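Local coordinates for protein malate synthase (Haloferax volcanii, PDB 3OYZ) that catalyses the magnesium-dependent condensation of acetyl-CoA with glyoxylate and the hydrolysis of the resulting malyl-CoA to malate and CoA, in the glyoxylate cycle, at residues 11-16 / 266-271; 97-102 / 137-142; 342-347 / 422-427. One frame throughout, in Å; residues are numbered along the deposited sequence.

Contact 1. Residues 11-16 / 266-271. With ACO (acetyl coenzyme *a), chain B.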
loop_
_atom_site.group_PDB
_atom_site.type_symbol
_atom_site.label_atom_id
_atom_site.label_comp_id
_atom_site.label_asym_id
_atom_site.label_seq_id
_atom_site.Cartn_x
_atom_site.Cartn_y
_atom_site.Cartn_z
ATOM N N VAL A 11 0.616 20.534 11.224
ATOM C CA VAL A 11 -0.798 20.826 11.454
ATOM C C VAL A 11 -1.336 19.636 12.235
ATOM O O VAL A 11 -1.342 18.502 11.748
ATOM C CB VAL A 11 -1.652 21.098 10.195
ATOM C CG1 VAL A 11 -3.136 21.098 10.483
ATOM C CG2 VAL A 11 -1.298 22.418 9.540
ATOM N N ARG A 12 -1.752 19.851 13.502
ATOM C CA ARG A 12 -2.293 18.779 14.329
ATOM C C ARG A 12 -3.765 18.605 14.111
ATOM O O ARG A 12 -4.251 17.475 14.221
ATOM C CB ARG A 12 -2.108 19.124 15.844
ATOM C CG ARG A 12 -0.636 19.165 16.268
ATOM C CD ARG A 12 -0.515 19.748 17.701
ATOM N NE ARG A 12 -0.839 21.170 17.613
ATOM C CZ ARG A 12 -0.934 21.962 18.688
ATOM N NH1 ARG A 12 -0.751 21.448 19.904
ATOM N NH2 ARG A 12 -1.123 23.262 18.516
ATOM N N THR A 13 -4.511 19.690 13.848
ATOM C CA THR A 13 -5.960 19.607 13.996
ATOM C C THR A 13 -6.472 20.436 12.845
ATOM O O THR A 13 -5.910 21.494 12.592
ATOM C CB THR A 13 -6.409 20.326 15.346
ATOM O OG1 THR A 13 -5.438 21.334 15.623
ATOM C CG2 THR A 13 -6.196 19.391 16.500
ATOM N N PHE A 14 -7.508 19.939 12.186
ATOM C CA PHE A 14 -8.147 20.513 11.014
ATOM C C PHE A 14 -9.584 20.409 11.440
ATOM O O PHE A 14 -10.186 19.323 11.379
ATOM C CB PHE A 14 -7.811 19.565 9.803
ATOM C CG PHE A 14 -8.432 19.942 8.486
ATOM C CD1 PHE A 14 -7.753 20.725 7.559
ATOM C CD2 PHE A 14 -9.621 19.358 8.107
ATOM C CE1 PHE A 14 -8.327 21.053 6.335
ATOM C CE2 PHE A 14 -10.176 19.625 6.880
ATOM C CZ PHE A 14 -9.540 20.459 5.968
ATOM N N PHE A 15 -10.192 21.521 11.870
ATOM C CA PHE A 15 -11.554 21.421 12.466
ATOM C C PHE A 15 -12.635 22.004 11.595
ATOM O O PHE A 15 -12.507 23.175 11.291
ATOM C CB PHE A 15 -11.509 22.365 13.704
ATOM C CG PHE A 15 -12.789 22.463 14.522
ATOM C CD1 PHE A 15 -13.622 21.375 14.714
ATOM C CD2 PHE A 15 -13.054 23.648 15.245
ATOM C CE1 PHE A 15 -14.825 21.478 15.490
ATOM C CE2 PHE A 15 -14.224 23.772 16.053
ATOM C CZ PHE A 15 -15.090 22.666 16.196
ATOM N N THR A 16 -13.654 21.279 11.158
ATOM C CA THR A 16 -14.664 21.919 10.339
ATOM C C THR A 16 -15.888 22.383 11.179
ATOM O O THR A 16 -16.332 21.640 12.063
ATOM C CB THR A 16 -15.230 20.933 9.338
ATOM O OG1 THR A 16 -15.342 19.698 10.042
ATOM C CG2 THR A 16 -14.181 20.728 8.113
ATOM N N GLU A 266 -8.315 16.755 22.175
ATOM C CA GLU A 266 -7.572 15.475 22.112
ATOM C C GLU A 266 -6.487 15.452 21.014
ATOM O O GLU A 266 -5.320 15.103 21.223
ATOM C CB GLU A 266 -8.561 14.340 21.840
ATOM C CG GLU A 266 -9.403 13.999 23.065
ATOM C CD GLU A 266 -8.627 13.201 24.132
ATOM O OE1 GLU A 266 -7.686 12.449 23.796
ATOM O OE2 GLU A 266 -8.925 13.332 25.334
ATOM N N ALA A 267 -6.860 15.941 19.835
ATOM C CA ALA A 267 -5.946 15.849 18.703
ATOM C C ALA A 267 -4.835 16.875 18.862
ATOM O O ALA A 267 -3.746 16.675 18.345
ATOM C CB ALA A 267 -6.727 16.066 17.365
ATOM N N ASN A 268 -5.039 17.969 19.588
ATOM C CA ASN A 268 -3.926 18.915 19.880
ATOM C C ASN A 268 -2.866 18.377 20.827
ATOM O O ASN A 268 -1.674 18.744 20.764
ATOM C CB ASN A 268 -4.435 20.260 20.424
ATOM C CG ASN A 268 -4.733 21.268 19.346
ATOM O OD1 ASN A 268 -4.129 21.238 18.260
ATOM N ND2 ASN A 268 -5.709 22.147 19.611
ATOM N N THR A 269 -3.280 17.454 21.677
ATOM C CA THR A 269 -2.390 16.910 22.709
ATOM C C THR A 269 -1.719 15.626 22.282
ATOM O O THR A 269 -0.571 15.359 22.626
ATOM C CB THR A 269 -3.213 16.443 23.974
ATOM O OG1 THR A 269 -4.286 17.353 24.224
ATOM C CG2 THR A 269 -2.340 16.362 25.178
ATOM N N SER A 270 -2.446 14.805 21.542
ATOM C CA SER A 270 -1.928 13.497 21.174
ATOM C C SER A 270 -0.517 13.446 20.573
ATOM O O SER A 270 0.232 12.582 20.997
ATOM C CB SER A 270 -2.883 12.753 20.241
ATOM O OG SER A 270 -2.112 11.742 19.588
ATOM N N PRO A 271 -0.127 14.326 19.624
ATOM C CA PRO A 271 1.215 14.058 19.103
ATOM C C PRO A 271 2.361 14.727 19.860
ATOM O O PRO A 271 3.521 14.542 19.494
ATOM C CB PRO A 271 1.155 14.693 17.703
ATOM C CG PRO A 271 0.189 15.848 17.865
ATOM C CD PRO A 271 -0.880 15.208 18.707
HETATM N N1A ACO B . -18.136 23.757 15.151
HETATM C C2A ACO B . -18.530 24.680 16.049
HETATM N N3A ACO B . -19.160 24.319 17.180
HETATM C C4A ACO B . -19.458 23.030 17.483
HETATM C C5A ACO B . -19.034 21.994 16.516
HETATM C C6A ACO B . -18.370 22.430 15.274
HETATM N N6A ACO B . -18.042 21.449 14.391
HETATM N N7A ACO B . -19.422 20.806 16.999
HETATM C C8A ACO B . -20.062 21.049 18.167
HETATM N N9A ACO B . -20.040 22.352 18.479
HETATM C C1B ACO B . -20.643 22.918 19.728
HETATM C C2B ACO B . -21.937 22.163 20.003
HETATM O O2B ACO B . -22.993 22.777 19.267
HETATM C C3B ACO B . -22.079 22.267 21.508
HETATM O O3B ACO B . -22.561 23.603 21.684
HETATM P P3B ACO B . -23.411 24.169 22.977
HETATM O O7A ACO B . -22.291 24.920 23.679
HETATM O O8A ACO B . -23.902 22.873 23.588
HETATM O O9A ACO B . -24.539 25.014 22.428
HETATM C C4B ACO B . -20.635 22.172 21.972
HETATM O O4B ACO B . -19.838 22.699 20.901
HETATM C C5B ACO B . -20.208 20.726 22.197
HETATM O O5B ACO B . -20.822 19.947 21.170
HETATM P P1A ACO B . -20.863 18.344 21.218
HETATM O O1A ACO B . -21.725 17.770 22.296
HETATM O O2A ACO B . -19.418 17.947 21.312
HETATM O O3A ACO B . -21.437 17.768 19.839
HETATM P P2A ACO B . -22.994 17.835 19.464
HETATM O O4A ACO B . -23.276 19.238 19.893
HETATM O O5A ACO B . -23.607 16.506 19.853
HETATM O O6A ACO B . -23.084 17.773 17.840
HETATM C CBP ACO B . -22.331 17.263 15.555
HETATM C CCP ACO B . -22.442 16.793 17.010
HETATM C CDP ACO B . -23.713 17.544 14.967
HETATM C CEP ACO B . -21.726 16.110 14.765
HETATM C CAP ACO B . -21.516 18.554 15.410
HETATM O OAP ACO B . -20.350 18.327 16.189
HETATM C C9P ACO B . -21.087 18.866 13.991
HETATM O O9P ACO B . -21.921 19.250 13.165
HETATM N N8P ACO B . -19.789 18.670 13.702
HETATM C C7P ACO B . -19.305 18.965 12.360
HETATM C C6P ACO B . -19.740 17.933 11.309
HETATM C C5P ACO B . -18.923 18.257 10.071
HETATM O O5P ACO B . -18.115 19.184 10.099
HETATM N N4P ACO B . -19.111 17.448 9.030
HETATM C C3P ACO B . -18.402 17.552 7.766
HETATM C C2P ACO B . -16.922 17.187 7.912
HETATM S S1P ACO B . -17.001 15.445 7.618
HETATM C C ACO B . -17.104 15.152 5.963
HETATM O O ACO B . -17.411 16.001 5.149
HETATM C CH3 ACO B . -16.848 13.746 5.516
HETATM O O HOH W 1 -3.245 15.421 15.997
#

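Contact 2. Residues 97-102 / 137-142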
loop_
_atom_site.group_PDB
_atom_site.type_symbol
_atom_site.label_atom_id
_atom_site.label_comp_id
_atom_site.label_asym_id
_atom_site.label_seq_id
_atom_site.Cartn_x
_atom_site.Cartn_y
_atom_site.Cartn_z
ATOM N N GLN A 97 -19.824 27.147 -8.923
ATOM C CA GLN A 97 -20.388 27.614 -7.649
ATOM C C GLN A 97 -19.284 27.848 -6.616
ATOM O O GLN A 97 -19.248 28.913 -5.973
ATOM C CB GLN A 97 -21.480 26.627 -7.253
ATOM C CG GLN A 97 -22.106 26.996 -5.874
ATOM C CD GLN A 97 -22.908 28.297 -5.955
ATOM O OE1 GLN A 97 -24.112 28.207 -6.187
ATOM N NE2 GLN A 97 -22.263 29.481 -5.844
ATOM N N GLY A 98 -18.267 26.972 -6.551
ATOM C CA GLY A 98 -17.243 27.126 -5.516
ATOM C C GLY A 98 -16.359 28.268 -5.901
ATOM O O GLY A 98 -15.990 29.075 -5.062
ATOM N N PHE A 99 -16.090 28.415 -7.195
ATOM C CA PHE A 99 -15.370 29.596 -7.566
ATOM C C PHE A 99 -16.186 30.897 -7.259
ATOM O O PHE A 99 -15.594 31.865 -6.820
ATOM C CB PHE A 99 -15.225 29.542 -9.086
ATOM C CG PHE A 99 -14.672 30.806 -9.699
ATOM C CD1 PHE A 99 -13.496 31.356 -9.258
ATOM C CD2 PHE A 99 -15.358 31.417 -10.735
ATOM C CE1 PHE A 99 -12.956 32.528 -9.821
ATOM C CE2 PHE A 99 -14.853 32.578 -11.334
ATOM C CZ PHE A 99 -13.637 33.130 -10.886
ATOM N N GLN A 100 -17.462 30.979 -7.624
ATOM C CA GLN A 100 -18.172 32.249 -7.323
ATOM C C GLN A 100 -18.183 32.600 -5.836
ATOM O O GLN A 100 -17.935 33.743 -5.469
ATOM C CB GLN A 100 -19.622 32.207 -7.787
ATOM C CG GLN A 100 -19.826 31.741 -9.213
ATOM C CD GLN A 100 -21.323 31.549 -9.542
ATOM O OE1 GLN A 100 -21.849 30.431 -9.514
ATOM N NE2 GLN A 100 -22.011 32.646 -9.872
ATOM N N HIS A 101 -18.385 31.590 -4.994
ATOM C CA HIS A 101 -18.274 31.791 -3.537
ATOM C C HIS A 101 -16.901 32.260 -3.142
ATOM O O HIS A 101 -16.862 33.156 -2.292
ATOM C CB HIS A 101 -18.809 30.620 -2.686
ATOM C CG HIS A 101 -20.310 30.504 -2.698
ATOM N ND1 HIS A 101 -21.000 29.328 -2.475
ATOM C CD2 HIS A 101 -21.262 31.446 -2.930
ATOM C CE1 HIS A 101 -22.307 29.543 -2.542
ATOM N NE2 HIS A 101 -22.480 30.824 -2.800
ATOM N N MET A 102 -15.781 31.782 -3.730
ATOM C CA MET A 102 -14.489 32.225 -3.244
ATOM C C MET A 102 -14.284 33.645 -3.661
ATOM O O MET A 102 -13.559 34.431 -2.998
ATOM C CB MET A 102 -13.260 31.502 -3.905
ATOM C CG MET A 102 -13.134 30.048 -3.577
ATOM S SD MET A 102 -11.630 29.173 -4.198
ATOM C CE MET A 102 -10.507 30.505 -4.309
ATOM N N PHE A 137 -8.155 29.920 -8.269
ATOM C CA PHE A 137 -7.450 30.644 -7.225
ATOM C C PHE A 137 -6.697 31.814 -7.857
ATOM O O PHE A 137 -6.692 32.962 -7.313
ATOM C CB PHE A 137 -6.396 29.776 -6.476
ATOM C CG PHE A 137 -6.919 28.918 -5.396
ATOM C CD1 PHE A 137 -6.701 29.265 -4.052
ATOM C CD2 PHE A 137 -7.661 27.777 -5.696
ATOM C CE1 PHE A 137 -7.214 28.455 -3.070
ATOM C CE2 PHE A 137 -8.177 26.965 -4.739
ATOM C CZ PHE A 137 -7.933 27.291 -3.385
ATOM N N THR A 138 -5.978 31.550 -8.957
ATOM C CA THR A 138 -5.227 32.602 -9.625
ATOM C C THR A 138 -6.179 33.747 -10.087
ATOM O O THR A 138 -5.850 34.936 -9.961
ATOM C CB THR A 138 -4.449 31.991 -10.824
ATOM O OG1 THR A 138 -3.526 31.041 -10.267
ATOM C CG2 THR A 138 -3.620 33.093 -11.492
ATOM N N ILE A 139 -7.268 33.379 -10.723
ATOM C CA ILE A 139 -8.238 34.431 -11.145
ATOM C C ILE A 139 -8.757 35.268 -9.950
ATOM O O ILE A 139 -8.721 36.493 -10.046
ATOM C CB ILE A 139 -9.367 33.809 -11.942
ATOM C CG1 ILE A 139 -8.843 33.498 -13.378
ATOM C CG2 ILE A 139 -10.596 34.761 -12.055
ATOM C CD1 ILE A 139 -9.744 32.475 -14.069
ATOM N N VAL A 140 -9.221 34.635 -8.878
ATOM C CA VAL A 140 -9.619 35.323 -7.635
ATOM C C VAL A 140 -8.585 36.288 -7.126
ATOM O O VAL A 140 -8.935 37.468 -6.881
ATOM C CB VAL A 140 -10.005 34.302 -6.543
ATOM C CG1 VAL A 140 -10.049 34.988 -5.191
ATOM C CG2 VAL A 140 -11.269 33.586 -6.940
ATOM N N GLU A 141 -7.340 35.841 -6.931
ATOM C CA GLU A 141 -6.208 36.703 -6.618
ATOM C C GLU A 141 -6.066 37.948 -7.480
ATOM O O GLU A 141 -5.918 39.090 -6.986
ATOM C CB GLU A 141 -4.853 35.969 -6.527
ATOM C CG GLU A 141 -4.890 34.960 -5.362
ATOM C CD GLU A 141 -3.748 33.920 -5.436
ATOM O OE1 GLU A 141 -3.172 33.693 -6.539
ATOM O OE2 GLU A 141 -3.457 33.295 -4.395
ATOM N N HIS A 142 -6.064 37.721 -8.785
ATOM C CA HIS A 142 -5.895 38.843 -9.700
ATOM C C HIS A 142 -7.131 39.768 -9.668
ATOM O O HIS A 142 -6.975 40.978 -9.717
ATOM C CB HIS A 142 -5.595 38.378 -11.130
ATOM C CG HIS A 142 -4.152 37.991 -11.321
ATOM N ND1 HIS A 142 -3.223 38.835 -11.886
ATOM C CD2 HIS A 142 -3.459 36.910 -10.885
ATOM C CE1 HIS A 142 -2.034 38.250 -11.876
ATOM N NE2 HIS A 142 -2.151 37.084 -11.258
#

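Contact 3. Residues 342-347 / 422-427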
loop_
_atom_site.group_PDB
_atom_site.type_symbol
_atom_site.label_atom_id
_atom_site.label_comp_id
_atom_site.label_asym_id
_atom_site.label_seq_id
_atom_site.Cartn_x
_atom_site.Cartn_y
_atom_site.Cartn_z
ATOM N N SER A 342 -29.389 -4.667 9.042
ATOM C CA SER A 342 -30.055 -5.554 8.108
ATOM C C SER A 342 -30.236 -4.656 6.891
ATOM O O SER A 342 -30.066 -3.438 6.999
ATOM C CB SER A 342 -31.459 -5.845 8.664
ATOM O OG SER A 342 -32.284 -4.681 8.566
ATOM N N MET A 343 -30.677 -5.216 5.770
ATOM C CA MET A 343 -31.028 -4.348 4.652
ATOM C C MET A 343 -32.046 -3.256 5.007
ATOM O O MET A 343 -31.880 -2.087 4.626
ATOM C CB MET A 343 -31.476 -5.149 3.426
ATOM C CG MET A 343 -31.544 -4.234 2.191
ATOM S SD MET A 343 -31.356 -5.049 0.591
ATOM C CE MET A 343 -32.720 -6.210 0.547
ATOM N N ASP A 344 -33.077 -3.628 5.770
ATOM C CA ASP A 344 -34.034 -2.667 6.334
ATOM C C ASP A 344 -33.453 -1.561 7.198
ATOM O O ASP A 344 -33.824 -0.397 7.066
ATOM C CB ASP A 344 -35.089 -3.409 7.156
ATOM C CG ASP A 344 -36.384 -3.568 6.398
ATOM O OD1 ASP A 344 -36.834 -2.569 5.783
ATOM O OD2 ASP A 344 -36.933 -4.690 6.438
ATOM N N ASP A 345 -32.556 -1.927 8.107
ATOM C CA ASP A 345 -31.855 -0.936 8.919
ATOM C C ASP A 345 -31.136 0.143 8.087
ATOM O O ASP A 345 -31.261 1.347 8.361
ATOM C CB ASP A 345 -30.853 -1.644 9.828
ATOM C CG ASP A 345 -31.520 -2.433 10.931
ATOM O OD1 ASP A 345 -32.449 -1.883 11.572
ATOM O OD2 ASP A 345 -31.100 -3.591 11.152
ATOM N N ILE A 346 -30.407 -0.304 7.061
ATOM C CA ILE A 346 -29.683 0.596 6.152
ATOM C C ILE A 346 -30.569 1.667 5.491
ATOM O O ILE A 346 -30.298 2.876 5.610
ATOM C CB ILE A 346 -28.855 -0.174 5.081
ATOM C CG1 ILE A 346 -27.623 -0.816 5.736
ATOM C CG2 ILE A 346 -28.431 0.789 3.997
ATOM C CD1 ILE A 346 -27.294 -2.163 5.164
ATOM N N VAL A 347 -31.636 1.224 4.838
ATOM C CA VAL A 347 -32.625 2.173 4.338
ATOM C C VAL A 347 -33.160 3.154 5.406
ATOM O O VAL A 347 -33.334 4.346 5.130
ATOM C CB VAL A 347 -33.823 1.383 3.777
ATOM C CG1 VAL A 347 -34.824 2.344 3.148
ATOM C CG2 VAL A 347 -33.336 0.236 2.852
ATOM N N ALA A 422 -40.733 -10.446 0.104
ATOM C CA ALA A 422 -41.086 -9.646 -1.077
ATOM C C ALA A 422 -41.311 -8.166 -0.779
ATOM O O ALA A 422 -41.341 -7.302 -1.670
ATOM C CB ALA A 422 -42.329 -10.242 -1.747
ATOM N N GLY A 423 -41.520 -7.887 0.499
ATOM C CA GLY A 423 -41.774 -6.523 0.942
ATOM C C GLY A 423 -40.470 -5.771 1.129
ATOM O O GLY A 423 -40.341 -4.642 0.653
ATOM N N VAL A 424 -39.527 -6.383 1.842
ATOM C CA VAL A 424 -38.168 -5.836 1.985
ATOM C C VAL A 424 -37.530 -5.604 0.608
ATOM O O VAL A 424 -36.959 -4.530 0.363
ATOM C CB VAL A 424 -37.237 -6.726 2.842
ATOM C CG1 VAL A 424 -35.848 -6.076 2.987
ATOM C CG2 VAL A 424 -37.864 -7.033 4.197
ATOM N N VAL A 425 -37.717 -6.568 -0.293
ATOM C CA VAL A 425 -37.234 -6.465 -1.656
ATOM C C VAL A 425 -37.733 -5.233 -2.383
ATOM O O VAL A 425 -36.935 -4.561 -3.048
ATOM C CB VAL A 425 -37.481 -7.738 -2.487
ATOM C CG1 VAL A 425 -37.129 -7.531 -3.955
ATOM C CG2 VAL A 425 -36.698 -8.903 -1.933
ATOM N N GLU A 426 -39.031 -4.935 -2.286
ATOM C CA GLU A 426 -39.624 -3.925 -3.167
ATOM C C GLU A 426 -39.270 -2.580 -2.576
ATOM O O GLU A 426 -39.099 -1.608 -3.311
ATOM C CB GLU A 426 -41.139 -4.086 -3.364
ATOM C CG GLU A 426 -41.565 -5.230 -4.320
ATOM C CD GLU A 426 -40.677 -5.414 -5.581
ATOM O OE1 GLU A 426 -40.329 -4.417 -6.273
ATOM O OE2 GLU A 426 -40.336 -6.586 -5.898
ATOM N N ARG A 427 -39.059 -2.551 -1.265
ATOM C CA ARG A 427 -38.530 -1.339 -0.632
ATOM C C ARG A 427 -37.107 -0.952 -1.085
ATOM O O ARG A 427 -36.868 0.228 -1.359
ATOM C CB ARG A 427 -38.580 -1.470 0.891
ATOM C CG ARG A 427 -38.516 -0.130 1.594
ATOM C CD ARG A 427 -39.194 -0.216 2.940
ATOM N NE ARG A 427 -38.282 -0.216 4.077
ATOM C CZ ARG A 427 -37.735 0.873 4.615
ATOM N NH1 ARG A 427 -37.953 2.073 4.087
ATOM N NH2 ARG A 427 -36.955 0.750 5.683
#

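Contact 1. Residues 11-16 / 266-271
Asn268 OD1 takes a hydrogen bond from Thr13 OG1 at 2.9 Å, the donor above the amide plane and not on a lone pair, and stands over one face of the Arg12 guanidinium, 3.3 Å above the plane near its centre, the two planes 41° apart. The bend of the Arg12 chain at chi3 (-70°) turns the guanidinium over Asn268, and NH1 donates to Asn268 O at 3.0 Å, bent to 134°. Thr13 CG2 presses on Ala267 CB at 3.5 Å, a tight fit. One water donates to both Arg12 O and Ala267 O. Outside the pair, Asp44 takes Arg12 NE in a salt bridge, and Gln412 of the second subunit accepts from NH2. A leucine in place of Arg12 would probably leave Asp44, that Gln412 and the Asn268 carbonyl without their mate. The strand runs on to Thr16, whose O accepts from ACO N6A at 2.9 Å and whose OG1 donates to ACO O5P. The buried charge of Arg12 is thus met by Asp44, the Asn268 carbonyl and Gln412 of the second subunit, joining the start of strand 13-18 to helix 261-269 and to the subunit interface.

Contact 2. Residues 97-102 / 137-142
One face of the Phe137 ring takes the methyl of Met102: CE stands 3.9 Å from the ring centroid and only 5° off the normal, a CH-pi contact nearly over the middle. Met102 SD lies over the same face, 4.3 Å from the centroid, so the thioether makes a Met-aromatic contact as well. The other aromatic ring, Phe99, is met obliquely by two methyls, Val140 CG2 at 3.5 Å from CE1 and Ile139 CG2 at 3.6 Å from CZ; it also stacks with Phe136. The Phe137 CB bond points away from the 97-102 segment, yet CG, set anti to the carbonyl carbon (chi1 -82°), brings the ring back under Met102. Both segments belong to outer helices of the TIM barrel, 92-105 and 127-143. Strand 118-121 lies between them in sequence, and their segments run roughly parallel, 25° between directions and 10.2 Å between axes at closest approach. Phe119 of that strand touches both Met102 and Phe137, so the sulfur-ring pair faces inward to the barrel wall. Across the interface, Phe99 and Val140 slide past each other in opposite directions, while Met102 crosses Phe137 at about a right angle. Val140 CG2 lies against two side chains of the facing helix, the Phe99 ring and, at 4.1 Å, Met102 CE.

Contact 3. Residues 342-347 / 422-427
The charged part of the contact is the pair Asp344 and Arg427. Asp344 OD1 comes to the edge of the guanidinium and accepts from NE at 3.2 Å, and from NH2 more weakly at 3.3 Å, so two N-H groups converge on one oxygen of the salt bridge. Carboxylate and guanidinium are nearly coplanar, 23° apart, and the NE approach lies almost in line with the CG-OD1 bond. Asp348 and Glu351, farther along helix 343-358, take Arg427 NH2 and NH1 in salt bridges of their own; one arginine therefore faces three acids spaced along one helix, whose combined field would be expected to keep it charged.

Methyl groups pack around this network. Val347 CG1 lies over one face of the same guanidinium, 3.3 Å from NH1, while Asp344 holds its edge. Val424 CG2 touches the other carboxylate oxygen, Asp344 OD2, at 3.4 Å, and Val424 CG1 makes an apolar contact with Met343 CE at 4.0 Å. Met343 reaches across because its CG stands anti to the backbone N (chi1 -168°), and its side chain also packs on Phe402 and Tyr420 and on Pro273 of the third subunit.

A third set of bonds lies at the start of the helix. Ser342 OG accepts from Asp345 N at 2.8 Å, nearly straight, and Asp345 OD2 uses its anti lone pair to accept from Ser342 N at 2.9 Å; Tyr339 OH binds the same OD2.

A Ser342-Asp345 capping box thus begins helix 343-358, and next to it the helix pair, its segments crossing at 35° and joined by the Asp344-Arg427 salt bridge, ties the last helix, 422-428, into the C-terminal helical region.

Contact 2 comes wholly between the two segments of contact 1 in sequence, whereas contact 3 opens only after contact 1 has closed. Contacts 1 and 2 both belong to the TIM barrel, with centres 28 Å apart: the first joins strand 13-18 to helix 261-269, bringing the beginning and end of the barrel's eight-strand order together, and the second pairs outer helices 92-105 and 127-143. Contact 3 lies in the C-terminal helices, on the other side of the chain's centre from contact 1, their centres 40 Å apart; the centres of contacts 2 and 3 are 44 Å apart. None of the three touches another. Contacts 1 and 3 each meet another subunit, so barrel closure and C-terminal region both adjoin the trimer's interfaces.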